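Local coordinates for protein agglutinin alpha chain (Artocarpus integer, PDB 4R6R) that binds D-galactose and the T-antigen disaccharide Gal-beta1,3-GalNAc as a tetrameric plant lectin that selectively recognises human IgA1, at residues F4-F9 and V30-N35; L17-E22 and G94-T99; K45-G50 and I120-D125; S62-E67 and K87-T92. One frame throughout, in Å; residues are numbered along the deposited sequence.

Contact 1. Residues F4-F9 and V30-N35; sequences FDDGAF and VVYDLN. With EDO (1,2-ethanediol), chain N; EDO (1,2-ethanediol), chain K.
The Tyr32 ring is sandwiched: Phe9 CD2 sits over the centre of one face, Val30 CG1 over the centre of the opposite face, and Asp6 OD2 lies in plane at the edge. Within the type I beta-prism fold this joins the chain leaving strand 2-5 to the end of strand 25-34, which belongs to a different sheet. The two rings form an offset stack, with centroids 4.2 Å apart and planes inclined by 18°. Phe9 CG stands anti to its carbonyl carbon (chi1 -63°), which lays the ring on Tyr32; Phe9 CB itself lies 3.3 Å from Asp33 O. Leu34 CD1 approaches the Phe9 ring obliquely. Asp6 turns its carboxylate almost perpendicular to the tyrosine ring, at 82°, and its OD1 has a separate partner in His44. Leu34 also packs on Leu34 of the second subunit, which places the contact beside a subunit interface. Tyr32 OH donates to the anti lone pair of Asp6 OD2 at 2.7 Å, while a water bridges the same oxygen to Val30 N.

Contact 2. Residues L17-E22 and G94-T99; sequences LSYNKE and GPYGVT
Two tyrosines, Tyr19 and Tyr96, meet obliquely across the contact: their ring centroids are 5.4 Å apart and the planes lie at 40°. Tyr96 CB makes a CH-pi interaction, standing over one face of the Tyr19 ring, 4.1 Å from its centroid. Ring-to-ring contact is confined to a short front, with Tyr19 CE1 3.7 Å from Tyr96 CD1. Tyr19 holds CG between its backbone N and carbonyl carbon (chi1 67°), and this leans the ring over the backbone of 96-97, where its CD2 comes within 3.5 Å of Gly97 N. Leu17 CD1 reaches Tyr96 CB from the side, crossing it at about a right angle. Further along, Val98 CG2 inserts beside the turn at 20-22, 3.3 Å from Lys21 O and 3.5 Å from Glu22 C. That turn is fixed from within, because Asn20 OD1 accepts from Glu22 N at 2.9 Å in the carbonyl plane, forming an Asx turn. The axes of the short segments 17-19 and 94-97 come within 6.7 Å at 63°, and they belong to separate four-stranded sheets: this is face packing between two walls of the type I beta-prism fold of jacalin-related lectins.

Contact 3. Residues K45-G50 and I120-D125; sequences KSFITG and IGYWLD. With 147 (4-nitrophenyl beta-D-galactopyranoside), chain I.
Ile48 reaches from the 45-50 loop to two aromatic residues of the sugar-binding loop. Its CB carries CG1 between the backbone N and the carbonyl carbon (chi1 70°), 3.9 Å from Tyr122 O. This turns CG2 onto the Tyr122 ring, 3.6 Å from the centroid and only 4° off the normal, a nearly vertical CH-pi contact over the face; CD1 at the tip extends to Trp123 NE1, 4.0 Å away. Beside it, Ser46 OG donates to Tyr122 O at 2.6 Å from above the carbonyl plane and accepts from Ile48 N, closing an ST turn, so one hydroxyl ties both loops together. Phe47 N donates to Gly121 O at 2.9 Å, while the Phe47 ring takes Gly121 CA over its face. These grips hold the backbone that binds the galactoside. Tyr122 N donates to the sugar ring oxygen O5 at 3.0 Å. Trp123 N donates to sugar O6 at 2.8 Å. Sugar O6 in turn donates to Asp125 OD1 at 2.7 Å. Gly1 N also hydrogen-bonds the sugar. In the fold, the loop following strand 37-40 lies against the turn between strands 110-120 and 124-132, with Trp123 resting on Val80 of strand 78-88.

Contact 4. Residues S62-E67 and K87-T92; sequences SEYIME and KTNKKT
A classic beta bulge marks the open end of the hairpin made by strands 65-75 and 78-88, within one sheet of the type I beta-prism fold. Met66 N and Glu67 N both donate to Lys87 O, at 2.7 and 3.1 Å, and Lys87 N returns a bond to Glu67 O. Beyond the bulge, Ile65 pairs with Thr88, Asn89 N still donates to Tyr64 O, and side chains add to the pairing. Asn89 bridges the backbone of 62-64 with both ends of its amide: ND2 donates to Ser62 O in the carbonyl plane at 2.8 Å, and OD1 accepts from Tyr64 N at 2.9 Å. Its CG lies between the backbone N and the carbonyl carbon (chi1 57°), and the amide, thus fixed, stacks over one face of the Tyr64 ring with the planes 27° apart. Met66 SD packs against Asn89 CA at 3.5 Å. Glu63 OE2 accepts from Tyr93 OH. Thr88 OG1 takes the backbone N-H of Lys90 and of Lys91, and gives its own proton to the anti lone pair of Glu63 OE2 at 2.7 Å.

The four contacts sample all three walls of the prism. Contact 3 holds the galactoside, and contact 1 touches contact 3 directly: Phe4 CE1 lies 4.0 Å from Ile120 CG1, although the centres are about 21 Å apart. Contact 2 also meets contact 3, Asn20 ND2 standing 3.6 Å from Gly50 O, and the Asn20 side chain remains about 12 Å from the bound sugar. Contacts 1 and 2 share a sheet through neighbouring strands 25-34 and 11-19 but lie on opposite sides of the chain's centre. Contacts 2 and 4 share another through 92-97 and 78-88. Contact 4 lies farthest from the sugar site, its centre about 26 Å from that of contact 3.

Contact 1. Residues F4-F9 and V30-N35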
loop_
_atom_site.group_PDB
_atom_site.type_symbol
_atom_site.label_atom_id
_atom_site.label_comp_id
_atom_site.label_asym_id
_atom_site.label_seq_id
_atom_site.Cartn_x
_atom_site.Cartn_y
_atom_site.Cartn_z
ATOM N N PHE A 4 -13.597 19.422 7.531
ATOM C CA PHE A 4 -12.165 19.416 7.784
ATOM C C PHE A 4 -11.608 18.117 7.210
ATOM O O PHE A 4 -12.318 17.133 7.000
ATOM C CB PHE A 4 -11.811 19.495 9.252
ATOM C CG PHE A 4 -12.092 18.227 10.033
ATOM C CD1 PHE A 4 -13.289 18.068 10.721
ATOM C CD2 PHE A 4 -11.092 17.211 10.203
ATOM C CE1 PHE A 4 -13.577 16.939 11.481
ATOM C CE2 PHE A 4 -11.376 16.089 10.989
ATOM C CZ PHE A 4 -12.579 15.938 11.642
ATOM N N ASP A 5 -10.333 18.196 6.865
ATOM C CA ASP A 5 -9.629 17.000 6.317
ATOM C C ASP A 5 -8.178 17.146 6.657
ATOM O O ASP A 5 -7.471 17.999 6.068
ATOM C CB ASP A 5 -9.844 16.958 4.807
ATOM C CG ASP A 5 -9.226 15.728 4.139
ATOM O OD1 ASP A 5 -8.550 14.947 4.811
ATOM O OD2 ASP A 5 -9.459 15.511 2.917
ATOM N N ASP A 6 -7.713 16.398 7.664
ATOM C CA ASP A 6 -6.336 16.544 8.099
ATOM C C ASP A 6 -5.335 15.989 7.107
ATOM O O ASP A 6 -4.237 16.563 7.037
ATOM C CB ASP A 6 -6.064 15.893 9.446
ATOM C CG ASP A 6 -6.718 16.612 10.594
ATOM O OD1 ASP A 6 -7.068 17.857 10.507
ATOM O OD2 ASP A 6 -6.891 16.006 11.632
ATOM N N GLY A 7 -5.764 15.025 6.315
ATOM C CA GLY A 7 -4.898 14.282 5.375
ATOM C C GLY A 7 -4.360 13.058 6.050
ATOM O O GLY A 7 -4.791 12.667 7.123
ATOM N N ALA A 8 -3.398 12.431 5.369
ATOM C CA ALA A 8 -2.740 11.235 5.891
ATOM C C ALA A 8 -1.313 11.456 6.444
ATOM O O ALA A 8 -0.562 12.261 5.875
ATOM C CB ALA A 8 -2.703 10.192 4.763
ATOM N N PHE A 9 -0.938 10.682 7.473
ATOM C CA PHE A 9 0.317 10.904 8.200
ATOM C C PHE A 9 0.944 9.550 8.427
ATOM O O PHE A 9 0.584 8.548 7.755
ATOM C CB PHE A 9 0.047 11.715 9.504
ATOM C CG PHE A 9 -0.471 13.049 9.193
ATOM C CD1 PHE A 9 0.407 14.101 8.923
ATOM C CD2 PHE A 9 -1.833 13.248 9.100
ATOM C CE1 PHE A 9 -0.100 15.322 8.561
ATOM C CE2 PHE A 9 -2.342 14.460 8.721
ATOM C CZ PHE A 9 -1.475 15.517 8.443
ATOM N N VAL A 30 -6.022 16.334 16.451
ATOM C CA VAL A 30 -5.098 15.225 16.541
ATOM C C VAL A 30 -3.668 15.679 16.347
ATOM O O VAL A 30 -3.377 16.494 15.449
ATOM C CB VAL A 30 -5.430 14.180 15.455
ATOM C CG1 VAL A 30 -4.534 12.931 15.513
ATOM C CG2 VAL A 30 -6.916 13.725 15.537
ATOM N N VAL A 31 -2.810 15.175 17.237
ATOM C CA VAL A 31 -1.357 15.270 16.986
ATOM C C VAL A 31 -0.917 13.966 16.305
ATOM O O VAL A 31 -0.994 12.889 16.967
ATOM C CB VAL A 31 -0.539 15.487 18.272
ATOM C CG1 VAL A 31 0.967 15.610 17.903
ATOM C CG2 VAL A 31 -1.049 16.750 18.999
ATOM N N TYR A 32 -0.585 14.047 15.028
ATOM C CA TYR A 32 -0.124 12.858 14.316
ATOM C C TYR A 32 1.353 12.708 14.531
ATOM O O TYR A 32 2.055 13.632 15.007
ATOM C CB TYR A 32 -0.429 13.066 12.807
ATOM C CG TYR A 32 -1.893 13.234 12.500
ATOM C CD1 TYR A 32 -2.713 12.083 12.399
ATOM C CD2 TYR A 32 -2.502 14.510 12.412
ATOM C CE1 TYR A 32 -4.081 12.231 12.095
ATOM C CE2 TYR A 32 -3.873 14.642 12.113
ATOM C CZ TYR A 32 -4.644 13.483 11.949
ATOM O OH TYR A 32 -5.994 13.468 11.725
ATOM N N ASP A 33 1.861 11.570 14.062
ATOM C CA ASP A 33 3.302 11.500 13.771
ATOM C C ASP A 33 3.494 11.711 12.259
ATOM O O ASP A 33 2.713 11.191 11.461
ATOM C CB ASP A 33 3.860 10.133 14.097
ATOM C CG ASP A 33 5.386 10.103 13.922
ATOM O OD1 ASP A 33 6.006 10.814 14.731
ATOM O OD2 ASP A 33 5.835 9.441 12.938
ATOM N N LEU A 34 4.519 12.445 11.899
ATOM C CA LEU A 34 4.969 12.623 10.555
ATOM C C LEU A 34 6.473 12.314 10.496
ATOM O O LEU A 34 7.301 13.146 10.875
ATOM C CB LEU A 34 4.646 14.046 10.047
ATOM C CG LEU A 34 5.093 14.239 8.565
ATOM C CD1 LEU A 34 4.383 13.315 7.547
ATOM C CD2 LEU A 34 4.958 15.724 8.228
ATOM N N ASN A 35 6.733 11.124 9.993
ATOM C CA ASN A 35 8.131 10.636 9.861
ATOM C C ASN A 35 8.939 10.934 11.107
ATOM O O ASN A 35 10.065 11.439 11.017
ATOM C CB ASN A 35 8.748 11.274 8.629
ATOM C CG ASN A 35 7.941 11.012 7.407
ATOM O OD1 ASN A 35 7.576 11.981 6.647
ATOM N ND2 ASN A 35 7.591 9.756 7.196
HETATM C C1 EDO N . -8.247 22.055 7.716
HETATM O O1 EDO N . -7.620 21.836 8.991
HETATM C C2 EDO N . -8.988 20.821 7.449
HETATM O O2 EDO N . -9.081 20.729 6.073
HETATM C C1 EDO K . 8.872 15.498 9.306
HETATM O O1 EDO K . 9.806 14.995 10.287
HETATM C C2 EDO K . 9.137 14.821 7.961
HETATM O O2 EDO K . 10.575 14.674 7.707
HETATM O O HOH W 1 -6.477 17.721 13.928
#

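Contact 2. Residues L17-E22 and G94-T99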
loop_
_atom_site.group_PDB
_atom_site.type_symbol
_atom_site.label_atom_id
_atom_site.label_comp_id
_atom_site.label_asym_id
_atom_site.label_seq_id
_atom_site.Cartn_x
_atom_site.Cartn_y
_atom_site.Cartn_z
ATOM N N LEU A 17 -10.095 15.797 22.224
ATOM C CA LEU A 17 -11.478 15.988 21.798
ATOM C C LEU A 17 -12.280 16.502 22.991
ATOM O O LEU A 17 -11.777 16.552 24.149
ATOM C CB LEU A 17 -12.088 14.714 21.203
ATOM C CG LEU A 17 -12.265 13.537 22.171
ATOM C CD1 LEU A 17 -13.562 13.678 22.975
ATOM C CD2 LEU A 17 -12.370 12.248 21.365
ATOM N N SER A 18 -13.434 17.060 22.671
ATOM C CA SER A 18 -14.319 17.476 23.755
ATOM C C SER A 18 -15.649 16.829 23.552
ATOM O O SER A 18 -16.017 16.420 22.457
ATOM C CB SER A 18 -14.349 18.963 23.898
ATOM O OG SER A 18 -15.123 19.546 22.842
ATOM N N TYR A 19 -16.416 16.708 24.645
ATOM C CA TYR A 19 -17.709 16.040 24.607
ATOM C C TYR A 19 -18.603 16.529 25.701
ATOM O O TYR A 19 -18.186 17.223 26.621
ATOM C CB TYR A 19 -17.508 14.504 24.787
ATOM C CG TYR A 19 -16.999 14.136 26.180
ATOM C CD1 TYR A 19 -15.635 14.139 26.431
ATOM C CD2 TYR A 19 -17.863 13.826 27.267
ATOM C CE1 TYR A 19 -15.136 13.872 27.706
ATOM C CE2 TYR A 19 -17.346 13.528 28.528
ATOM C CZ TYR A 19 -15.978 13.533 28.696
ATOM O OH TYR A 19 -15.417 13.247 29.965
ATOM N N ASN A 20 -19.891 16.238 25.516
ATOM C CA ASN A 20 -20.901 16.607 26.533
ATOM C C ASN A 20 -21.662 15.309 26.831
ATOM O O ASN A 20 -22.056 14.591 25.921
ATOM C CB ASN A 20 -21.767 17.709 25.952
ATOM C CG ASN A 20 -22.765 18.280 26.948
ATOM O OD1 ASN A 20 -23.573 17.543 27.477
ATOM N ND2 ASN A 20 -22.783 19.631 27.104
ATOM N N LYS A 21 -21.849 15.019 28.141
ATOM C CA LYS A 21 -22.475 13.812 28.562
ATOM C C LYS A 21 -24.002 13.798 28.345
ATOM O O LYS A 21 -24.624 12.791 28.607
ATOM C CB LYS A 21 -22.163 13.599 30.061
ATOM C CG LYS A 21 -20.668 13.462 30.371
ATOM C CD LYS A 21 -20.530 13.326 31.897
ATOM C CE LYS A 21 -19.040 13.061 32.235
ATOM N NZ LYS A 21 -18.868 12.991 33.713
ATOM N N GLU A 22 -24.564 14.882 27.809
ATOM C CA GLU A 22 -25.951 14.887 27.436
ATOM C C GLU A 22 -26.163 15.049 25.973
ATOM O O GLU A 22 -27.314 14.867 25.515
ATOM C CB GLU A 22 -26.780 15.939 28.183
ATOM C CG GLU A 22 -26.743 15.704 29.708
ATOM C CD GLU A 22 -27.698 16.582 30.483
ATOM O OE1 GLU A 22 -28.372 17.407 29.822
ATOM O OE2 GLU A 22 -27.734 16.499 31.742
ATOM N N GLY A 94 -12.578 6.032 26.748
ATOM C CA GLY A 94 -13.978 6.312 26.501
ATOM C C GLY A 94 -14.855 5.152 27.034
ATOM O O GLY A 94 -14.375 4.252 27.741
ATOM N N PRO A 95 -16.153 5.186 26.755
ATOM C CA PRO A 95 -16.781 6.136 25.854
ATOM C C PRO A 95 -16.875 7.573 26.336
ATOM O O PRO A 95 -17.025 7.871 27.535
ATOM C CB PRO A 95 -18.182 5.597 25.697
ATOM C CG PRO A 95 -18.453 4.896 27.018
ATOM C CD PRO A 95 -17.130 4.181 27.260
ATOM N N TYR A 96 -16.711 8.445 25.374
ATOM C CA TYR A 96 -16.916 9.918 25.550
ATOM C C TYR A 96 -18.186 10.296 24.841
ATOM O O TYR A 96 -18.364 9.960 23.675
ATOM C CB TYR A 96 -15.747 10.688 24.934
ATOM C CG TYR A 96 -14.434 10.238 25.513
ATOM C CD1 TYR A 96 -14.139 10.458 26.860
ATOM C CD2 TYR A 96 -13.502 9.555 24.707
ATOM C CE1 TYR A 96 -12.923 10.032 27.413
ATOM C CE2 TYR A 96 -12.306 9.142 25.221
ATOM C CZ TYR A 96 -12.029 9.394 26.580
ATOM O OH TYR A 96 -10.824 8.928 27.075
ATOM N N GLY A 97 -19.078 11.057 25.493
ATOM C CA GLY A 97 -20.329 11.526 24.861
ATOM C C GLY A 97 -21.487 10.693 25.391
ATOM O O GLY A 97 -21.487 10.269 26.591
ATOM N N VAL A 98 -22.438 10.390 24.536
ATOM C CA VAL A 98 -23.635 9.685 24.914
ATOM C C VAL A 98 -23.743 8.406 24.096
ATOM O O VAL A 98 -23.805 8.461 22.827
ATOM C CB VAL A 98 -24.885 10.557 24.667
ATOM C CG1 VAL A 98 -26.173 9.784 24.952
ATOM C CG2 VAL A 98 -24.790 11.822 25.493
ATOM N N THR A 99 -23.812 7.286 24.799
ATOM C CA THR A 99 -23.868 6.011 24.082
ATOM C C THR A 99 -25.284 5.596 23.719
ATOM O O THR A 99 -25.785 4.573 24.206
ATOM C CB THR A 99 -23.145 4.929 24.885
ATOM O OG1 THR A 99 -23.635 4.953 26.252
ATOM C CG2 THR A 99 -21.630 5.212 24.926
#

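Contact 3. Residues K45-G50 and I120-D125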
loop_
_atom_site.group_PDB
_atom_site.type_symbol
_atom_site.label_atom_id
_atom_site.label_comp_id
_atom_site.label_asym_id
_atom_site.label_seq_id
_atom_site.Cartn_x
_atom_site.Cartn_y
_atom_site.Cartn_z
ATOM N N LYS A 45 -13.102 22.989 15.787
ATOM C CA LYS A 45 -13.924 23.439 16.921
ATOM C C LYS A 45 -15.383 23.407 16.672
ATOM O O LYS A 45 -15.856 23.791 15.604
ATOM C CB LYS A 45 -13.520 24.889 17.233
ATOM C CG LYS A 45 -12.053 24.973 17.621
ATOM C CD LYS A 45 -11.889 24.702 19.088
ATOM C CE LYS A 45 -12.263 25.938 19.905
ATOM N NZ LYS A 45 -12.817 25.505 21.226
ATOM N N SER A 46 -16.127 22.958 17.673
ATOM C CA SER A 46 -17.573 23.190 17.654
ATOM C C SER A 46 -17.871 24.671 17.563
ATOM O O SER A 46 -17.112 25.502 18.098
ATOM C CB SER A 46 -18.158 22.658 18.969
ATOM O OG SER A 46 -19.554 22.928 19.095
ATOM N N PHE A 47 -19.045 24.946 17.003
ATOM C CA PHE A 47 -19.634 26.327 16.993
ATOM C C PHE A 47 -20.128 26.722 18.372
ATOM O O PHE A 47 -20.376 27.926 18.600
ATOM C CB PHE A 47 -20.814 26.389 16.055
ATOM C CG PHE A 47 -20.523 26.077 14.607
ATOM C CD1 PHE A 47 -19.236 26.018 14.091
ATOM C CD2 PHE A 47 -21.600 25.866 13.727
ATOM C CE1 PHE A 47 -19.042 25.712 12.736
ATOM C CE2 PHE A 47 -21.415 25.596 12.369
ATOM C CZ PHE A 47 -20.120 25.534 11.877
ATOM N N ILE A 48 -20.268 25.789 19.308
ATOM C CA ILE A 48 -20.747 26.068 20.666
ATOM C C ILE A 48 -19.771 25.704 21.768
ATOM O O ILE A 48 -18.755 24.970 21.522
ATOM C CB ILE A 48 -22.155 25.451 20.943
ATOM C CG1 ILE A 48 -22.087 23.905 21.034
ATOM C CG2 ILE A 48 -23.165 25.891 19.894
ATOM C CD1 ILE A 48 -23.470 23.290 21.286
ATOM N N THR A 49 -19.956 26.223 22.973
ATOM C CA THR A 49 -19.051 25.927 24.061
ATOM C C THR A 49 -19.810 25.098 25.050
ATOM O O THR A 49 -20.970 24.766 24.815
ATOM C CB THR A 49 -18.565 27.215 24.746
ATOM O OG1 THR A 49 -19.746 27.907 25.170
ATOM C CG2 THR A 49 -17.753 28.098 23.776
ATOM N N GLY A 50 -19.158 24.719 26.136
ATOM C CA GLY A 50 -19.805 23.936 27.183
ATOM C C GLY A 50 -19.374 22.456 27.204
ATOM O O GLY A 50 -19.966 21.628 27.958
ATOM N N ILE A 120 -17.711 19.389 11.521
ATOM C CA ILE A 120 -18.214 19.730 12.854
ATOM C C ILE A 120 -19.015 21.029 12.705
ATOM O O ILE A 120 -18.496 22.028 12.215
ATOM C CB ILE A 120 -17.046 19.926 13.830
ATOM C CG1 ILE A 120 -16.232 18.643 13.882
ATOM C CG2 ILE A 120 -17.529 20.242 15.247
ATOM C CD1 ILE A 120 -15.041 18.709 14.796
ATOM N N GLY A 121 -20.222 20.941 13.240
ATOM C CA GLY A 121 -21.115 22.127 13.342
ATOM C C GLY A 121 -21.265 22.433 14.838
ATOM O O GLY A 121 -20.277 22.689 15.559
ATOM N N TYR A 122 -22.494 22.344 15.394
ATOM C CA TYR A 122 -22.600 22.342 16.882
ATOM C C TYR A 122 -21.861 21.093 17.416
ATOM O O TYR A 122 -21.270 21.107 18.516
ATOM C CB TYR A 122 -24.098 22.302 17.308
ATOM C CG TYR A 122 -24.816 23.660 17.229
ATOM C CD1 TYR A 122 -24.373 24.665 16.411
ATOM C CD2 TYR A 122 -25.872 23.932 18.096
ATOM C CE1 TYR A 122 -25.001 25.903 16.340
ATOM C CE2 TYR A 122 -26.492 25.187 18.070
ATOM C CZ TYR A 122 -26.047 26.137 17.188
ATOM O OH TYR A 122 -26.645 27.388 17.139
ATOM N N TRP A 123 -22.042 19.989 16.684
ATOM C CA TRP A 123 -21.405 18.691 17.088
ATOM C C TRP A 123 -20.648 18.113 15.880
ATOM O O TRP A 123 -20.793 18.552 14.734
ATOM C CB TRP A 123 -22.398 17.664 17.671
ATOM C CG TRP A 123 -23.137 18.329 18.784
ATOM C CD1 TRP A 123 -22.662 18.607 20.066
ATOM C CD2 TRP A 123 -24.458 18.966 18.683
ATOM N NE1 TRP A 123 -23.624 19.343 20.753
ATOM C CE2 TRP A 123 -24.718 19.559 19.970
ATOM C CE3 TRP A 123 -25.395 19.126 17.658
ATOM C CZ2 TRP A 123 -25.907 20.285 20.243
ATOM C CZ3 TRP A 123 -26.607 19.814 17.956
ATOM C CH2 TRP A 123 -26.829 20.377 19.210
ATOM N N LEU A 124 -19.844 17.066 16.162
ATOM C CA LEU A 124 -19.201 16.277 15.115
ATOM C C LEU A 124 -20.333 15.618 14.300
ATOM O O LEU A 124 -21.050 14.763 14.776
ATOM C CB LEU A 124 -18.300 15.223 15.769
ATOM C CG LEU A 124 -17.539 14.279 14.767
ATOM C CD1 LEU A 124 -16.663 15.049 13.803
ATOM C CD2 LEU A 124 -16.739 13.255 15.612
ATOM N N ASP A 125 -20.424 16.020 13.045
ATOM C CA ASP A 125 -21.490 15.522 12.181
ATOM C C ASP A 125 -21.178 14.160 11.622
ATOM O O ASP A 125 -22.033 13.305 11.591
ATOM C CB ASP A 125 -21.711 16.483 10.991
ATOM C CG ASP A 125 -22.031 17.931 11.433
ATOM O OD1 ASP A 125 -22.985 18.044 12.236
ATOM O OD2 ASP A 125 -21.305 18.884 11.031
HETATM C C1 147 I . -25.451 23.272 12.637
HETATM C C2 147 I . -25.140 23.175 11.118
HETATM O O2 147 I . -25.802 24.204 10.328
HETATM C C3 147 I . -25.521 21.794 10.557
HETATM O O3 147 I . -25.018 21.708 9.207
HETATM C C4 147 I . -24.881 20.664 11.485
HETATM O O4 147 I . -23.489 20.823 11.310
HETATM C C5 147 I . -25.276 20.946 13.010
HETATM C C6 147 I . -25.023 19.771 13.982
HETATM O O6 147 I . -23.632 19.651 14.350
HETATM O O5 147 I . -24.745 22.222 13.455
HETATM O O1 147 I . -25.178 24.640 13.031
HETATM O O HOH W 2 -16.144 23.392 13.027
#

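Contact 4. Residues S62-E67 and K87-T92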
loop_
_atom_site.group_PDB
_atom_site.type_symbol
_atom_site.label_atom_id
_atom_site.label_comp_id
_atom_site.label_asym_id
_atom_site.label_seq_id
_atom_site.Cartn_x
_atom_site.Cartn_y
_atom_site.Cartn_z
ATOM N N SER A 62 4.715 2.370 20.385
ATOM C CA SER A 62 4.319 1.017 20.784
ATOM C C SER A 62 2.830 0.851 21.002
ATOM O O SER A 62 2.293 -0.270 20.865
ATOM C CB SER A 62 5.102 0.598 22.046
ATOM O OG SER A 62 4.693 1.327 23.163
ATOM N N GLU A 63 2.180 1.978 21.323
ATOM C CA GLU A 63 0.701 2.014 21.522
ATOM C C GLU A 63 -0.019 2.565 20.285
ATOM O O GLU A 63 0.401 3.596 19.806
ATOM C CB GLU A 63 0.299 2.852 22.750
ATOM C CG GLU A 63 -1.214 2.833 23.003
ATOM C CD GLU A 63 -1.672 3.575 24.235
ATOM O OE1 GLU A 63 -0.898 4.380 24.777
ATOM O OE2 GLU A 63 -2.835 3.345 24.662
ATOM N N TYR A 64 -1.032 1.855 19.778
ATOM C CA TYR A 64 -1.746 2.327 18.610
ATOM C C TYR A 64 -3.178 1.844 18.703
ATOM O O TYR A 64 -3.509 0.831 19.309
ATOM C CB TYR A 64 -1.081 1.796 17.297
ATOM C CG TYR A 64 -0.947 0.298 17.268
ATOM C CD1 TYR A 64 -1.973 -0.505 16.815
ATOM C CD2 TYR A 64 0.204 -0.318 17.809
ATOM C CE1 TYR A 64 -1.861 -1.899 16.830
ATOM C CE2 TYR A 64 0.315 -1.695 17.830
ATOM C CZ TYR A 64 -0.716 -2.459 17.379
ATOM O OH TYR A 64 -0.593 -3.832 17.388
ATOM N N ILE A 65 -4.046 2.601 18.024
ATOM C CA ILE A 65 -5.512 2.311 17.998
ATOM C C ILE A 65 -5.785 1.016 17.195
ATOM O O ILE A 65 -5.291 0.867 16.090
ATOM C CB ILE A 65 -6.302 3.500 17.450
ATOM C CG1 ILE A 65 -6.146 4.685 18.408
ATOM C CG2 ILE A 65 -7.787 3.123 17.257
ATOM C CD1 ILE A 65 -6.466 6.032 17.729
ATOM N N MET A 66 -6.569 0.146 17.815
ATOM C CA MET A 66 -7.043 -1.115 17.215
ATOM C C MET A 66 -8.514 -1.091 16.844
ATOM O O MET A 66 -8.989 -1.869 16.036
ATOM C CB MET A 66 -6.713 -2.310 18.152
ATOM C CG MET A 66 -5.210 -2.518 18.313
ATOM S SD MET A 66 -4.907 -3.937 19.440
ATOM C CE MET A 66 -5.413 -5.404 18.480
ATOM N N GLU A 67 -9.302 -0.225 17.481
ATOM C CA GLU A 67 -10.728 -0.150 17.159
ATOM C C GLU A 67 -11.226 1.223 17.513
ATOM O O GLU A 67 -10.897 1.726 18.599
ATOM C CB GLU A 67 -11.591 -1.185 17.946
ATOM C CG GLU A 67 -13.069 -1.142 17.530
ATOM C CD GLU A 67 -13.903 -2.292 18.072
ATOM O OE1 GLU A 67 -13.339 -3.209 18.710
ATOM O OE2 GLU A 67 -15.118 -2.314 17.849
ATOM N N LYS A 87 -10.062 2.059 21.340
ATOM C CA LYS A 87 -9.392 0.957 21.997
ATOM C C LYS A 87 -8.031 0.813 21.354
ATOM O O LYS A 87 -7.937 0.711 20.117
ATOM C CB LYS A 87 -10.184 -0.347 21.799
ATOM C CG LYS A 87 -9.478 -1.563 22.366
ATOM C CD LYS A 87 -10.232 -2.750 21.829
ATOM C CE LYS A 87 -9.470 -4.029 22.091
ATOM N NZ LYS A 87 -10.443 -5.137 21.836
ATOM N N THR A 88 -6.949 0.766 22.165
ATOM C CA THR A 88 -5.603 0.535 21.637
ATOM C C THR A 88 -5.164 -0.825 22.116
ATOM O O THR A 88 -5.931 -1.548 22.799
ATOM C CB THR A 88 -4.536 1.557 22.114
ATOM O OG1 THR A 88 -4.323 1.452 23.520
ATOM C CG2 THR A 88 -5.010 3.004 21.952
ATOM N N ASN A 89 -3.944 -1.180 21.710
ATOM C CA ASN A 89 -3.331 -2.440 22.176
ATOM C C ASN A 89 -3.039 -2.418 23.653
ATOM O O ASN A 89 -2.707 -3.470 24.223
ATOM C CB ASN A 89 -2.091 -2.805 21.349
ATOM C CG ASN A 89 -1.044 -1.712 21.350
ATOM O OD1 ASN A 89 -1.348 -0.512 21.397
ATOM N ND2 ASN A 89 0.188 -2.109 21.295
ATOM N N LYS A 90 -3.128 -1.267 24.307
ATOM C CA LYS A 90 -2.797 -1.148 25.724
ATOM C C LYS A 90 -3.996 -0.896 26.608
ATOM O O LYS A 90 -4.057 -1.382 27.721
ATOM C CB LYS A 90 -1.734 -0.052 25.913
ATOM C CG LYS A 90 -0.450 -0.280 25.104
ATOM C CD LYS A 90 0.230 -1.624 25.370
ATOM C CE LYS A 90 1.421 -1.848 24.447
ATOM N NZ LYS A 90 2.696 -1.396 25.070
ATOM N N LYS A 91 -4.972 -0.113 26.154
ATOM C CA LYS A 91 -6.148 0.164 26.984
ATOM C C LYS A 91 -7.269 0.816 26.199
ATOM O O LYS A 91 -7.116 1.010 24.987
ATOM C CB LYS A 91 -5.777 1.015 28.176
ATOM C CG LYS A 91 -5.440 2.419 27.747
ATOM C CD LYS A 91 -4.928 3.244 28.934
ATOM C CE LYS A 91 -6.102 3.741 29.761
ATOM N NZ LYS A 91 -5.761 3.729 31.211
ATOM N N THR A 92 -8.378 1.120 26.846
ATOM C CA THR A 92 -9.585 1.659 26.173
ATOM C C THR A 92 -9.745 3.036 26.747
ATOM O O THR A 92 -9.618 3.230 27.986
ATOM C CB THR A 92 -10.829 0.786 26.450
ATOM O OG1 THR A 92 -10.564 -0.514 25.863
ATOM C CG2 THR A 92 -12.114 1.392 25.813
HETATM O O HOH W 3 -10.925 -4.671 18.579
#